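Local coordinates for protection of telomeres protein 1 (Schizosaccharomyces pombe, PDB 5USB) that binds single-stranded telomeric DNA, here through its second OB-fold domain, to protect the 3' overhang of chromosome ends and regulate telomerase, at residues 14-19 and 89-94; 29-34 and 72-77. The protein carries 1 engineered substitution. One frame throughout, in Å; residues are numbered along the deposited sequence.

Interaction 1: 14-19 and 89-94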
loop_
_atom_site.group_PDB
_atom_site.type_symbol
_atom_site.label_atom_id
_atom_site.label_comp_id
_atom_site.label_asym_id
_atom_site.label_seq_id
_atom_site.Cartn_x
_atom_site.Cartn_y
_atom_site.Cartn_z
ATOM N N ARG A 14 4.839 -11.959 -6.080
ATOM C CA ARG A 14 4.642 -11.882 -4.648
ATOM C C ARG A 14 5.723 -10.964 -4.077
ATOM O O ARG A 14 6.891 -11.086 -4.437
ATOM C CB ARG A 14 4.721 -13.295 -4.050
ATOM C CG ARG A 14 5.113 -13.375 -2.585
ATOM C CD ARG A 14 5.144 -14.817 -2.074
ATOM N NE ARG A 14 6.355 -15.541 -2.465
ATOM C CZ ARG A 14 7.512 -15.465 -1.815
ATOM N NH1 ARG A 14 7.629 -14.691 -0.740
ATOM N NH2 ARG A 14 8.559 -16.167 -2.228
ATOM N N CYS A 15 5.343 -10.042 -3.194
ATOM C CA CYS A 15 6.351 -9.171 -2.627
ATOM C C CYS A 15 5.986 -8.832 -1.194
ATOM O O CYS A 15 4.882 -9.123 -0.720
ATOM C CB CYS A 15 6.519 -7.915 -3.469
ATOM S SG CYS A 15 5.005 -6.946 -3.560
ATOM N N SER A 16 6.958 -8.251 -0.499
ATOM C CA SER A 16 6.824 -7.783 0.860
ATOM C C SER A 16 7.458 -6.416 1.015
ATOM O O SER A 16 8.514 -6.157 0.445
ATOM C CB SER A 16 7.507 -8.768 1.826
ATOM O OG SER A 16 6.974 -10.067 1.684
ATOM N N PHE A 17 6.827 -5.539 1.807
ATOM C CA PHE A 17 7.329 -4.177 1.947
ATOM C C PHE A 17 6.768 -3.526 3.200
ATOM O O PHE A 17 5.737 -3.937 3.732
ATOM C CB PHE A 17 6.996 -3.325 0.710
ATOM C CG PHE A 17 5.546 -3.318 0.332
ATOM C CD1 PHE A 17 4.673 -2.417 0.917
ATOM C CD2 PHE A 17 5.074 -4.173 -0.644
ATOM C CE1 PHE A 17 3.339 -2.416 0.576
ATOM C CE2 PHE A 17 3.731 -4.163 -1.012
ATOM C CZ PHE A 17 2.869 -3.276 -0.389
ATOM N N TYR A 18 7.456 -2.484 3.633
ATOM C CA TYR A 18 7.019 -1.563 4.667
ATOM C C TYR A 18 6.482 -0.312 3.973
ATOM O O TYR A 18 7.031 0.129 2.962
ATOM C CB TYR A 18 8.199 -1.172 5.574
ATOM C CG TYR A 18 8.676 -2.280 6.484
ATOM C CD1 TYR A 18 8.161 -2.368 7.755
ATOM C CD2 TYR A 18 9.642 -3.184 6.081
ATOM C CE1 TYR A 18 8.580 -3.363 8.610
ATOM C CE2 TYR A 18 10.069 -4.184 6.920
ATOM C CZ TYR A 18 9.544 -4.270 8.173
ATOM O OH TYR A 18 9.958 -5.275 9.054
ATOM N N ALA A 19 5.440 0.281 4.534
ATOM C CA ALA A 19 4.865 1.466 3.912
ATOM C C ALA A 19 4.073 2.259 4.934
ATOM O O ALA A 19 3.702 1.762 6.004
ATOM C CB ALA A 19 3.973 1.080 2.748
ATOM N N MET A 89 3.485 -5.379 4.843
ATOM C CA MET A 89 2.705 -6.280 4.004
ATOM C C MET A 89 3.650 -7.381 3.549
ATOM O O MET A 89 4.727 -7.090 3.049
ATOM C CB MET A 89 2.101 -5.490 2.831
ATOM C CG MET A 89 1.174 -4.372 3.430
ATOM S SD MET A 89 0.180 -3.379 2.324
ATOM C CE MET A 89 -0.709 -4.692 1.576
ATOM N N LYS A 90 3.257 -8.631 3.767
ATOM C CA LYS A 90 4.121 -9.777 3.524
ATOM C C LYS A 90 3.455 -10.705 2.529
ATOM O O LYS A 90 2.276 -11.036 2.669
ATOM C CB LYS A 90 4.429 -10.508 4.833
ATOM C CG LYS A 90 5.368 -9.757 5.715
ATOM C CD LYS A 90 5.619 -10.455 7.032
ATOM C CE LYS A 90 6.415 -9.595 7.960
ATOM N NZ LYS A 90 6.338 -10.082 9.376
ATOM N N ASN A 91 4.191 -11.025 1.462
ATOM C CA ASN A 91 3.797 -12.025 0.484
ATOM C C ASN A 91 2.494 -11.670 -0.215
ATOM O O ASN A 91 1.708 -12.538 -0.587
ATOM C CB ASN A 91 3.720 -13.409 1.137
ATOM C CG ASN A 91 5.025 -13.784 1.776
ATOM O OD1 ASN A 91 6.069 -13.658 1.150
ATOM N ND2 ASN A 91 4.995 -14.156 3.053
ATOM N N VAL A 92 2.294 -10.396 -0.458
ATOM C CA VAL A 92 1.124 -9.935 -1.173
ATOM C C VAL A 92 1.404 -9.955 -2.663
ATOM O O VAL A 92 2.546 -9.967 -3.119
ATOM C CB VAL A 92 0.698 -8.539 -0.681
ATOM C CG1 VAL A 92 0.286 -8.608 0.772
ATOM C CG2 VAL A 92 1.812 -7.528 -0.875
ATOM N N ARG A 93 0.325 -10.070 -3.402
ATOM C CA ARG A 93 0.325 -10.245 -4.832
ATOM C C ARG A 93 0.099 -8.916 -5.531
ATOM O O ARG A 93 -0.663 -8.069 -5.048
ATOM C CB ARG A 93 -0.796 -11.219 -5.166
ATOM C CG ARG A 93 -0.843 -11.661 -6.530
ATOM C CD ARG A 93 0.250 -12.631 -6.829
ATOM N NE ARG A 93 0.282 -12.701 -8.261
ATOM C CZ ARG A 93 1.197 -13.296 -9.002
ATOM N NH1 ARG A 93 2.252 -13.933 -8.469
ATOM N NH2 ARG A 93 1.024 -13.206 -10.309
ATOM N N THR A 94 0.789 -8.698 -6.640
ATOM C CA THR A 94 0.542 -7.512 -7.438
ATOM C C THR A 94 -0.096 -7.886 -8.773
ATOM O O THR A 94 0.024 -9.012 -9.267
ATOM C CB THR A 94 1.833 -6.760 -7.710
ATOM O OG1 THR A 94 2.656 -7.582 -8.537
ATOM C CG2 THR A 94 2.558 -6.469 -6.440
#
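Asn91 OD1 accepts a hydrogen bond from Arg14 NH1 at 2.7 Å, the donor lying off the carbonyl plane and the N-H bent at 139°. The guanidinium and amide planes stand 55° apart, and the two side chains run side by side, with Arg14 CD against Asn91 CB. Asn91 is the corner of the OB-fold barrel, where strand 86-90 gives way to strand 92-96 and both pair with strand 14-26. The corner is a G1 beta bulge: Asn91 and Val92 both face Cys15, so the register slips by one residue. Within the bulge Cys15 and Val92 make an antiparallel hydrogen-bonded pair, with Cys15 N to Val92 O at 2.8 Å; past the shift Phe17 and Met89 make the next. Ser16 OG, set beside its own backbone N (chi1 -57°), receives Asn91 N at 3.0 Å and thus ties the bulge to the strand. On the inner face, which Cys15, Phe17, Met89 and Val92 share, Met89 and Val92 also reach Cys104 and Leu106 of strand 102-106. Met89 CB sits over one face of the Phe17 ring, a CH-pi contact 4.2 Å from the centroid. Met89 SD approaches the same ring obliquely, 3.7 Å from Phe17 CE1, in a Met-aromatic contact, while Val92 CG2 meets Phe17 CE2 at 3.9 Å.

Interaction 2: 29-34 and 72-77; sequences KNFTLY and EHDFYC
Residues 29-31, leading into strand 31-36, pass beside helix 72-77 without a backbone hydrogen bond between them, the nearest CA atoms being those of Phe31 and Asp74 at 5.1 Å. The Asp74 carboxylate spans the gap: CG lies anti to the backbone N (chi1 172°), which carries both oxygens to the strand. Asp74 OD1 rests 3.4 Å from Phe31 CB, and Asp74 OD2 comes within 3.3 Å of Asn30 CA. A water donates to Asp74 OD2 at 2.6 Å and to Lys29 O at 2.7 Å, bridging the acid to a backbone carbonyl that could not bond to it directly. Arg78 supplies a salt bridge to Asp74 OD1, so the two oxygens have different partners. In this OB fold the short helix follows strand 65-69, itself an antiparallel neighbour of strand 31-36, and packs beside that pair. One turn beyond Asp74, Cys77 CB meets Phe31 CD2 at 3.8 Å. Phe31 CE2 comes within 3.6 Å of Cys77 O, which lies oblique to the ring, and the Phe31 side chain also contacts Thr24 and Tyr26 of strand 14-26. Farther along the strand, Tyr34 packs on an adenine base of the bound DNA.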
loop_
_atom_site.group_PDB
_atom_site.type_symbol
_atom_site.label_atom_id
_atom_site.label_comp_id
_atom_site.label_asym_id
_atom_site.label_seq_id
_atom_site.Cartn_x
_atom_site.Cartn_y
_atom_site.Cartn_z
ATOM N N LYS A 29 -18.133 -3.979 -0.000
ATOM C CA LYS A 29 -17.518 -5.090 -0.711
ATOM C C LYS A 29 -16.095 -5.387 -0.263
ATOM O O LYS A 29 -15.664 -6.552 -0.310
ATOM C CB LYS A 29 -17.509 -4.796 -2.216
ATOM C CG LYS A 29 -18.918 -4.533 -2.807
ATOM C CD LYS A 29 -19.619 -5.810 -3.256
ATOM C CE LYS A 29 -20.229 -6.599 -2.098
ATOM N NZ LYS A 29 -21.036 -7.770 -2.574
ATOM N N ASN A 30 -15.320 -4.355 0.085
ATOM C CA ASN A 30 -13.918 -4.560 0.386
ATOM C C ASN A 30 -13.380 -3.348 1.147
ATOM O O ASN A 30 -14.101 -2.404 1.449
ATOM C CB ASN A 30 -13.108 -4.808 -0.881
ATOM C CG ASN A 30 -13.302 -3.730 -1.898
ATOM O OD1 ASN A 30 -13.406 -2.555 -1.565
ATOM N ND2 ASN A 30 -13.392 -4.125 -3.148
ATOM N N PHE A 31 -12.104 -3.420 1.511
ATOM C CA PHE A 31 -11.407 -2.313 2.155
ATOM C C PHE A 31 -10.187 -1.934 1.314
ATOM O O PHE A 31 -9.431 -2.817 0.868
ATOM C CB PHE A 31 -10.950 -2.729 3.565
ATOM C CG PHE A 31 -10.284 -1.656 4.345
ATOM C CD1 PHE A 31 -10.945 -0.479 4.662
ATOM C CD2 PHE A 31 -9.010 -1.848 4.840
ATOM C CE1 PHE A 31 -10.296 0.509 5.440
ATOM C CE2 PHE A 31 -8.385 -0.887 5.584
ATOM C CZ PHE A 31 -9.008 0.280 5.872
ATOM N N THR A 32 -9.974 -0.634 1.110
ATOM C CA THR A 32 -8.898 -0.194 0.232
ATOM C C THR A 32 -7.917 0.650 1.018
ATOM O O THR A 32 -8.319 1.483 1.825
ATOM C CB THR A 32 -9.453 0.603 -0.919
ATOM O OG1 THR A 32 -10.350 -0.222 -1.663
ATOM C CG2 THR A 32 -8.333 1.134 -1.858
ATOM N N LEU A 33 -6.630 0.442 0.772
ATOM C CA LEU A 33 -5.552 1.231 1.334
ATOM C C LEU A 33 -4.748 1.834 0.195
ATOM O O LEU A 33 -4.600 1.221 -0.849
ATOM C CB LEU A 33 -4.561 0.363 2.179
ATOM C CG LEU A 33 -5.055 -0.430 3.360
ATOM C CD1 LEU A 33 -3.940 -1.399 3.807
ATOM C CD2 LEU A 33 -5.510 0.515 4.489
ATOM N N TYR A 34 -4.246 3.040 0.393
ATOM C CA TYR A 34 -3.273 3.644 -0.505
ATOM C C TYR A 34 -2.032 3.871 0.329
ATOM O O TYR A 34 -2.121 4.529 1.377
ATOM C CB TYR A 34 -3.769 4.980 -1.072
ATOM C CG TYR A 34 -5.039 4.841 -1.892
ATOM C CD1 TYR A 34 -6.269 4.679 -1.305
ATOM C CD2 TYR A 34 -4.969 4.826 -3.277
ATOM C CE1 TYR A 34 -7.400 4.529 -2.061
ATOM C CE2 TYR A 34 -6.112 4.652 -4.049
ATOM C CZ TYR A 34 -7.310 4.493 -3.421
ATOM O OH TYR A 34 -8.450 4.334 -4.187
ATOM N N GLU A 72 -11.386 -11.966 4.912
ATOM C CA GLU A 72 -10.788 -11.818 6.238
ATOM C C GLU A 72 -9.850 -10.622 6.308
ATOM O O GLU A 72 -9.691 -10.010 7.363
ATOM C CB GLU A 72 -10.043 -13.103 6.654
ATOM C CG GLU A 72 -8.807 -13.500 5.876
ATOM C CD GLU A 72 -9.085 -14.302 4.613
ATOM O OE1 GLU A 72 -10.227 -14.315 4.112
ATOM O OE2 GLU A 72 -8.125 -14.938 4.126
ATOM N N HIS A 73 -9.209 -10.268 5.199
ATOM C CA HIS A 73 -8.289 -9.132 5.244
ATOM C C HIS A 73 -9.048 -7.831 5.445
ATOM O O HIS A 73 -8.587 -6.923 6.150
ATOM C CB HIS A 73 -7.472 -9.075 3.951
ATOM C CG HIS A 73 -6.947 -10.397 3.507
ATOM N ND1 HIS A 73 -5.871 -11.024 4.093
ATOM C CD2 HIS A 73 -7.384 -11.231 2.533
ATOM C CE1 HIS A 73 -5.650 -12.177 3.477
ATOM N NE2 HIS A 73 -6.559 -12.330 2.534
ATOM N N ASP A 74 -10.220 -7.726 4.817
ATOM C CA ASP A 74 -11.120 -6.596 4.961
ATOM C C ASP A 74 -11.662 -6.538 6.381
ATOM O O ASP A 74 -11.496 -5.545 7.085
ATOM C CB ASP A 74 -12.224 -6.788 3.927
ATOM C CG ASP A 74 -13.384 -5.821 4.035
ATOM O OD1 ASP A 74 -13.342 -4.825 4.803
ATOM O OD2 ASP A 74 -14.394 -6.065 3.300
ATOM N N PHE A 75 -12.258 -7.629 6.841
ATOM C CA PHE A 75 -12.809 -7.611 8.190
ATOM C C PHE A 75 -11.757 -7.257 9.231
ATOM O O PHE A 75 -12.061 -6.567 10.207
ATOM C CB PHE A 75 -13.429 -8.964 8.510
ATOM C CG PHE A 75 -14.609 -9.310 7.660
ATOM C CD1 PHE A 75 -15.719 -8.481 7.647
ATOM C CD2 PHE A 75 -14.637 -10.492 6.956
ATOM C CE1 PHE A 75 -16.828 -8.802 6.896
ATOM C CE2 PHE A 75 -15.734 -10.824 6.190
ATOM C CZ PHE A 75 -16.837 -9.978 6.165
ATOM N N TYR A 76 -10.537 -7.756 9.084
ATOM C CA TYR A 76 -9.482 -7.465 10.042
ATOM C C TYR A 76 -9.107 -5.995 10.023
ATOM O O TYR A 76 -8.981 -5.354 11.069
ATOM C CB TYR A 76 -8.248 -8.312 9.740
ATOM C CG TYR A 76 -7.089 -8.062 10.676
ATOM C CD1 TYR A 76 -7.269 -8.076 12.047
ATOM C CD2 TYR A 76 -5.820 -7.840 10.219
ATOM C CE1 TYR A 76 -6.217 -7.867 12.891
ATOM C CE2 TYR A 76 -4.765 -7.643 11.049
ATOM C CZ TYR A 76 -4.960 -7.678 12.418
ATOM O OH TYR A 76 -3.927 -7.483 13.312
ATOM N N CYS A 77 -8.889 -5.428 8.828
ATOM C CA CYS A 77 -8.254 -4.124 8.738
ATOM C C CYS A 77 -9.202 -2.934 8.746
ATOM O O CYS A 77 -8.749 -1.826 9.054
ATOM C CB CYS A 77 -7.443 -4.059 7.462
ATOM S SG CYS A 77 -5.932 -5.048 7.493
HETATM O O HOH W 1 -14.515 -8.097 1.609
#

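In the fold
Both contacts belong to one OB-fold barrel and share its curled sheet, in which strands 14-26 and 31-36 are antiparallel neighbours; their centres lie 15 Å apart. Both are largely buried, interaction 1 nearer the centre of the domain and interaction 2 farther out. Interaction 1 joins strand to strand through direct backbone bonds and an apolar inner face, with the Arg14 bond on its exposed outer side. Interaction 2 sets a helix against a strand, buries less than half as much surface, and relies on van der Waals packing and a water. Ile118 touches both, meeting Met89 and Cys77. Segment 29-34 also reaches the nucleic acid, whereas interaction 1 stays about 9 Å from it at the nearest atom.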